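Nitroreductase family protein (Lactobacillus plantarum, PDB 4QLX) probably reduces the enone 10-oxo-(11E)-octadecenoate to 10-oxooctadecanoate with NADH, using FMN, in a pathway that saturates polyunsaturated fatty acids. Local coordinates at residues A[71-80]-A[169-180]. Sequence-based numbering, arbitrary orientation.
Sequences KFKQAVMKFN and FSGIDFEKMIPT. With FMN (flavin mononucleotide), chain C; KTC (10-oxooctadecanoic acid), chain I.
Gly171 O takes two hydrogen bonds from 71-80, from Met77 N (3.1 Å) and Asn80 ND2, where the chain leaving strand 165-169 meets the flavin in this nitroreductase fold. ND2 of Asn80 approaches in the carbonyl plane, on a lone pair, while Met77 N comes tilted from that plane. Val76 and Ile172 form a single beta bridge, completed by Asp173 N to Ala75 O at 2.7 Å, nearly straight (171°).

Asn80 suits its place because its amide offers both a donor and an acceptor: its OD1 accepts from FMN N3 at 2.7 Å and also from Gln83, while ND2 gives one hydrogen to FMN O4 and the other to Gly171 O. A leucine here would probably leave FMN N3 without this acceptor and cost Gly171 O one of its two donors. Gly171 sits at the centre of an inverse gamma turn, and a CB there would clash with ND2 of Asn80; its own N reaches FMN O4 weakly, and Ser170 N donates to FMN N5 at 3.1 Å. Beside this turn, the sulfur of Met77 and the ring edge of Phe174 meet the terminal methyl of the bound oxo acid.

Apolar residues fill the space behind the bridge. Phe72 sets its edge against CZ of Phe169, takes Val76 CG2 over one face, and makes a Met-aromatic contact with Met177, whose chain, bent at chi2 (56°), brings CE between this ring and Ala75. Small Ala75 lets helix 177-181 come close. At the outer end the long Lys176 chain carries NZ to a hydrogen bond with Gln74 O, 2.9 Å away and above the carbonyl plane. Thr180 OG1 donates to Lys176 O at 2.8 Å and accepts from a water that also donates to Gln74 OE1.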
loop_
_atom_site.group_PDB
_atom_site.type_symbol
_atom_site.label_atom_id
_atom_site.label_comp_id
_atom_site.label_asym_id
_atom_site.label_seq_id
_atom_site.Cartn_x
_atom_site.Cartn_y
_atom_site.Cartn_z
ATOM N N LYS A 71 -8.484 -21.620 -15.377
ATOM C CA LYS A 71 -8.483 -20.577 -16.388
ATOM C C LYS A 71 -7.486 -19.469 -16.035
ATOM O O LYS A 71 -6.761 -18.970 -16.891
ATOM C CB LYS A 71 -9.890 -19.998 -16.545
ATOM C CG LYS A 71 -9.959 -18.745 -17.385
ATOM C CD LYS A 71 -9.574 -19.013 -18.834
ATOM C CE LYS A 71 -10.246 -18.004 -19.753
ATOM N NZ LYS A 71 -9.724 -18.066 -21.143
ATOM N N PHE A 72 -7.477 -19.084 -14.765
ATOM C CA PHE A 72 -6.571 -18.059 -14.258
ATOM C C PHE A 72 -5.115 -18.483 -14.454
ATOM O O PHE A 72 -4.301 -17.725 -14.980
ATOM C CB PHE A 72 -6.889 -17.809 -12.783
ATOM C CG PHE A 72 -6.001 -16.811 -12.109
ATOM C CD1 PHE A 72 -5.949 -15.492 -12.537
ATOM C CD2 PHE A 72 -5.271 -17.170 -10.990
ATOM C CE1 PHE A 72 -5.145 -14.560 -11.884
ATOM C CE2 PHE A 72 -4.462 -16.237 -10.337
ATOM C CZ PHE A 72 -4.410 -14.935 -10.787
ATOM N N LYS A 73 -4.798 -19.711 -14.057
ATOM C CA LYS A 73 -3.423 -20.208 -14.141
ATOM C C LYS A 73 -2.814 -20.141 -15.539
ATOM O O LYS A 73 -1.595 -20.157 -15.680
ATOM C CB LYS A 73 -3.347 -21.640 -13.627
ATOM C CG LYS A 73 -3.474 -21.716 -12.134
ATOM C CD LYS A 73 -2.889 -22.988 -11.580
ATOM C CE LYS A 73 -3.677 -24.204 -11.990
ATOM N NZ LYS A 73 -3.266 -25.360 -11.153
ATOM N N GLN A 74 -3.652 -20.039 -16.566
ATOM C CA GLN A 74 -3.151 -19.905 -17.933
ATOM C C GLN A 74 -2.244 -18.690 -18.109
ATOM O O GLN A 74 -1.416 -18.656 -19.012
ATOM C CB GLN A 74 -4.309 -19.799 -18.916
ATOM C CG GLN A 74 -5.229 -21.001 -18.969
ATOM C CD GLN A 74 -6.320 -20.799 -20.005
ATOM O OE1 GLN A 74 -6.561 -19.668 -20.460
ATOM N NE2 GLN A 74 -6.974 -21.887 -20.397
ATOM N N ALA A 75 -2.423 -17.688 -17.250
ATOM C CA ALA A 75 -1.689 -16.428 -17.354
ATOM C C ALA A 75 -0.846 -16.179 -16.096
ATOM O O ALA A 75 -0.374 -15.067 -15.864
ATOM C CB ALA A 75 -2.661 -15.267 -17.591
ATOM N N VAL A 76 -0.661 -17.228 -15.297
ATOM C CA VAL A 76 0.158 -17.159 -14.084
ATOM C C VAL A 76 1.389 -18.040 -14.258
ATOM O O VAL A 76 1.268 -19.147 -14.770
ATOM C CB VAL A 76 -0.649 -17.600 -12.845
ATOM C CG1 VAL A 76 0.251 -17.757 -11.610
ATOM C CG2 VAL A 76 -1.784 -16.602 -12.569
ATOM N N MET A 77 2.566 -17.555 -13.862
ATOM C CA MET A 77 3.785 -18.362 -13.959
ATOM C C MET A 77 3.674 -19.582 -13.045
ATOM O O MET A 77 3.071 -19.506 -11.974
ATOM C CB MET A 77 5.029 -17.536 -13.603
ATOM C CG MET A 77 5.313 -16.404 -14.585
ATOM S SD MET A 77 6.610 -15.276 -14.039
ATOM C CE MET A 77 8.020 -16.385 -14.044
ATOM N N LYS A 78 4.250 -20.706 -13.472
ATOM C CA LYS A 78 4.090 -21.965 -12.739
ATOM C C LYS A 78 4.699 -21.903 -11.341
ATOM O O LYS A 78 4.237 -22.584 -10.427
ATOM C CB LYS A 78 4.680 -23.137 -13.541
ATOM C CG LYS A 78 6.157 -23.017 -13.936
ATOM C CD LYS A 78 6.834 -24.389 -13.810
ATOM C CE LYS A 78 8.116 -24.506 -14.615
ATOM N NZ LYS A 78 7.834 -24.582 -16.077
ATOM N N PHE A 79 5.711 -21.060 -11.166
ATOM C CA PHE A 79 6.286 -20.811 -9.847
ATOM C C PHE A 79 5.202 -20.469 -8.814
ATOM O O PHE A 79 5.329 -20.800 -7.637
ATOM C CB PHE A 79 7.321 -19.680 -9.931
ATOM C CG PHE A 79 8.087 -19.446 -8.651
ATOM C CD1 PHE A 79 7.571 -18.632 -7.651
ATOM C CD2 PHE A 79 9.330 -20.029 -8.458
ATOM C CE1 PHE A 79 8.281 -18.423 -6.470
ATOM C CE2 PHE A 79 10.044 -19.816 -7.296
ATOM C CZ PHE A 79 9.524 -19.009 -6.298
ATOM N N ASN A 80 4.125 -19.823 -9.261
ATOM C CA ASN A 80 3.078 -19.372 -8.355
ATOM C C ASN A 80 1.850 -20.269 -8.294
ATOM O O ASN A 80 0.846 -19.913 -7.688
ATOM C CB ASN A 80 2.668 -17.949 -8.732
ATOM C CG ASN A 80 3.760 -16.963 -8.443
ATOM O OD1 ASN A 80 4.379 -17.020 -7.380
ATOM N ND2 ASN A 80 4.024 -16.067 -9.380
ATOM N N PHE A 169 1.510 -11.171 -5.496
ATOM C CA PHE A 169 2.381 -11.716 -6.541
ATOM C C PHE A 169 2.120 -11.102 -7.911
ATOM O O PHE A 169 0.972 -10.885 -8.294
ATOM C CB PHE A 169 2.252 -13.248 -6.623
ATOM C CG PHE A 169 0.920 -13.730 -7.126
ATOM C CD1 PHE A 169 -0.118 -13.974 -6.238
ATOM C CD2 PHE A 169 0.711 -13.952 -8.480
ATOM C CE1 PHE A 169 -1.341 -14.424 -6.686
ATOM C CE2 PHE A 169 -0.514 -14.396 -8.942
ATOM C CZ PHE A 169 -1.549 -14.633 -8.038
ATOM N N SER A 170 3.194 -10.819 -8.643
ATOM C CA SER A 170 3.079 -10.300 -9.997
ATOM C C SER A 170 3.830 -11.183 -10.983
ATOM O O SER A 170 4.084 -10.772 -12.116
ATOM C CB SER A 170 3.599 -8.862 -10.070
ATOM O OG SER A 170 4.993 -8.826 -9.793
ATOM N N GLY A 171 4.163 -12.404 -10.557
ATOM C CA GLY A 171 4.800 -13.372 -11.438
ATOM C C GLY A 171 3.756 -13.922 -12.385
ATOM O O GLY A 171 3.219 -15.015 -12.167
ATOM N N ILE A 172 3.435 -13.145 -13.418
ATOM C CA ILE A 172 2.347 -13.487 -14.322
ATOM C C ILE A 172 2.725 -13.270 -15.774
ATOM O O ILE A 172 3.762 -12.701 -16.074
ATOM C CB ILE A 172 1.085 -12.662 -14.014
ATOM C CG1 ILE A 172 1.380 -11.162 -14.166
ATOM C CG2 ILE A 172 0.585 -12.970 -12.610
ATOM C CD1 ILE A 172 0.147 -10.260 -14.012
ATOM N N ASP A 173 1.873 -13.742 -16.673
ATOM C CA ASP A 173 2.011 -13.461 -18.092
ATOM C C ASP A 173 1.316 -12.131 -18.385
ATOM O O ASP A 173 0.097 -12.077 -18.539
ATOM C CB ASP A 173 1.410 -14.603 -18.918
ATOM C CG ASP A 173 1.653 -14.451 -20.412
ATOM O OD1 ASP A 173 1.612 -13.321 -20.936
ATOM O OD2 ASP A 173 1.888 -15.477 -21.073
ATOM N N PHE A 174 2.096 -11.061 -18.476
ATOM C CA PHE A 174 1.514 -9.727 -18.566
ATOM C C PHE A 174 0.812 -9.455 -19.892
ATOM O O PHE A 174 -0.040 -8.579 -19.970
ATOM C CB PHE A 174 2.587 -8.672 -18.319
ATOM C CG PHE A 174 2.942 -8.515 -16.870
ATOM C CD1 PHE A 174 2.211 -7.662 -16.055
ATOM C CD2 PHE A 174 3.999 -9.223 -16.316
ATOM C CE1 PHE A 174 2.526 -7.518 -14.714
ATOM C CE2 PHE A 174 4.315 -9.081 -14.975
ATOM C CZ PHE A 174 3.578 -8.227 -14.175
ATOM N N GLU A 175 1.149 -10.214 -20.927
ATOM C CA GLU A 175 0.505 -10.025 -22.220
ATOM C C GLU A 175 -0.794 -10.827 -22.315
ATOM O O GLU A 175 -1.590 -10.599 -23.217
ATOM C CB GLU A 175 1.452 -10.402 -23.372
ATOM C CG GLU A 175 2.848 -9.766 -23.295
ATOM C CD GLU A 175 3.786 -10.445 -22.288
ATOM O OE1 GLU A 175 3.542 -11.621 -21.927
ATOM O OE2 GLU A 175 4.760 -9.788 -21.844
ATOM N N LYS A 176 -1.021 -11.737 -21.370
ATOM C CA LYS A 176 -2.165 -12.654 -21.440
ATOM C C LYS A 176 -3.202 -12.470 -20.343
ATOM O O LYS A 176 -4.342 -12.927 -20.485
ATOM C CB LYS A 176 -1.691 -14.114 -21.392
ATOM C CG LYS A 176 -1.261 -14.687 -22.713
ATOM C CD LYS A 176 -0.897 -16.159 -22.562
ATOM C CE LYS A 176 -2.079 -16.981 -22.081
ATOM N NZ LYS A 176 -1.712 -18.411 -21.882
ATOM N N MET A 177 -2.814 -11.833 -19.240
ATOM C CA MET A 177 -3.674 -11.815 -18.060
ATOM C C MET A 177 -5.013 -11.116 -18.298
ATOM O O MET A 177 -6.056 -11.634 -17.911
ATOM C CB MET A 177 -2.961 -11.165 -16.877
ATOM C CG MET A 177 -3.799 -11.144 -15.594
ATOM S SD MET A 177 -4.406 -12.763 -15.040
ATOM C CE MET A 177 -2.907 -13.497 -14.389
ATOM N N ILE A 178 -4.994 -9.949 -18.925
ATOM C CA ILE A 178 -6.238 -9.203 -19.098
ATOM C C ILE A 178 -7.244 -9.985 -19.954
ATOM O O ILE A 178 -8.407 -10.105 -19.567
ATOM C CB ILE A 178 -5.991 -7.790 -19.699
ATOM C CG1 ILE A 178 -5.231 -6.913 -18.704
ATOM C CG2 ILE A 178 -7.309 -7.114 -20.076
ATOM C CD1 ILE A 178 -5.924 -6.742 -17.362
ATOM N N PRO A 179 -6.812 -10.532 -21.104
ATOM C CA PRO A 179 -7.812 -11.291 -21.863
ATOM C C PRO A 179 -8.248 -12.563 -21.144
ATOM O O PRO A 179 -9.426 -12.917 -21.206
ATOM C CB PRO A 179 -7.086 -11.616 -23.171
ATOM C CG PRO A 179 -6.030 -10.570 -23.288
ATOM C CD PRO A 179 -5.573 -10.347 -21.882
ATOM N N THR A 180 -7.315 -13.220 -20.457
ATOM C CA THR A 180 -7.626 -14.388 -19.630
ATOM C C THR A 180 -8.719 -14.084 -18.608
ATOM O O THR A 180 -9.548 -14.933 -18.310
ATOM C CB THR A 180 -6.364 -14.906 -18.888
ATOM O OG1 THR A 180 -5.415 -15.396 -19.843
ATOM C CG2 THR A 180 -6.711 -16.027 -17.910
HETATM N N1 FMN C . 5.992 -13.965 -4.124
HETATM C C2 FMN C . 5.950 -15.091 -4.921
HETATM O O2 FMN C . 6.110 -16.202 -4.433
HETATM N N3 FMN C . 5.728 -14.996 -6.269
HETATM C C4 FMN C . 5.541 -13.757 -6.834
HETATM O O4 FMN C . 5.353 -13.658 -8.039
HETATM C C4A FMN C . 5.595 -12.619 -6.045
HETATM N N5 FMN C . 5.411 -11.391 -6.627
HETATM C C5A FMN C . 5.431 -10.247 -5.866
HETATM C C6 FMN C . 5.227 -9.044 -6.516
HETATM C C7 FMN C . 5.233 -7.866 -5.790
HETATM C C7M FMN C . 5.004 -6.556 -6.474
HETATM C C8 FMN C . 5.448 -7.907 -4.424
HETATM C C8M FMN C . 5.434 -6.608 -3.688
HETATM C C9 FMN C . 5.652 -9.125 -3.766
HETATM C C9A FMN C . 5.646 -10.316 -4.496
HETATM N N10 FMN C . 5.854 -11.571 -3.906
HETATM C C10 FMN C . 5.818 -12.713 -4.687
HETATM C "C1'" FMN C . 6.103 -11.733 -2.427
HETATM C "C2'" FMN C . 7.533 -11.253 -2.091
HETATM O "O2'" FMN C . 8.494 -12.200 -2.506
HETATM C "C3'" FMN C . 7.712 -10.959 -0.603
HETATM O "O3'" FMN C . 6.914 -9.834 -0.278
HETATM C "C4'" FMN C . 9.155 -10.630 -0.191
HETATM O "O4'" FMN C . 10.039 -11.713 -0.390
HETATM C "C5'" FMN C . 9.202 -10.212 1.277
HETATM O "O5'" FMN C . 8.696 -11.231 2.112
HETATM P P FMN C . 7.423 -10.941 3.061
HETATM O O1P FMN C . 7.115 -12.237 3.780
HETATM O O2P FMN C . 6.239 -10.504 2.216
HETATM O O3P FMN C . 7.741 -9.860 4.070
HETATM O O1 KTC I . 10.014 -21.830 0.181
HETATM C C17 KTC I . 9.612 -20.670 0.235
HETATM O O KTC I . 8.906 -20.254 1.290
HETATM C C16 KTC I . 9.917 -19.702 -0.881
HETATM C C15 KTC I . 10.674 -18.513 -0.308
HETATM C C14 KTC I . 10.226 -17.221 -0.975
HETATM C C13 KTC I . 10.576 -17.214 -2.456
HETATM C C12 KTC I . 10.234 -15.876 -3.093
HETATM C C11 KTC I . 10.953 -15.728 -4.427
HETATM C C10 KTC I . 10.616 -14.391 -5.091
HETATM C C9 KTC I . 9.198 -14.390 -5.635
HETATM C C8 KTC I . 8.873 -12.983 -6.066
HETATM O O2 KTC I . 8.804 -12.081 -5.236
HETATM C C7 KTC I . 8.650 -12.697 -7.530
HETATM C C6 KTC I . 8.361 -11.212 -7.697
HETATM C C5 KTC I . 7.522 -10.985 -8.944
HETATM C C4 KTC I . 8.417 -10.630 -10.122
HETATM C C3 KTC I . 7.707 -11.038 -11.398
HETATM C C2 KTC I . 7.872 -9.983 -12.478
HETATM C C1 KTC I . 7.810 -10.617 -13.868
HETATM C C KTC I . 6.579 -11.480 -14.074
HETATM O O HOH W 1 -5.439 -17.658 -21.824
#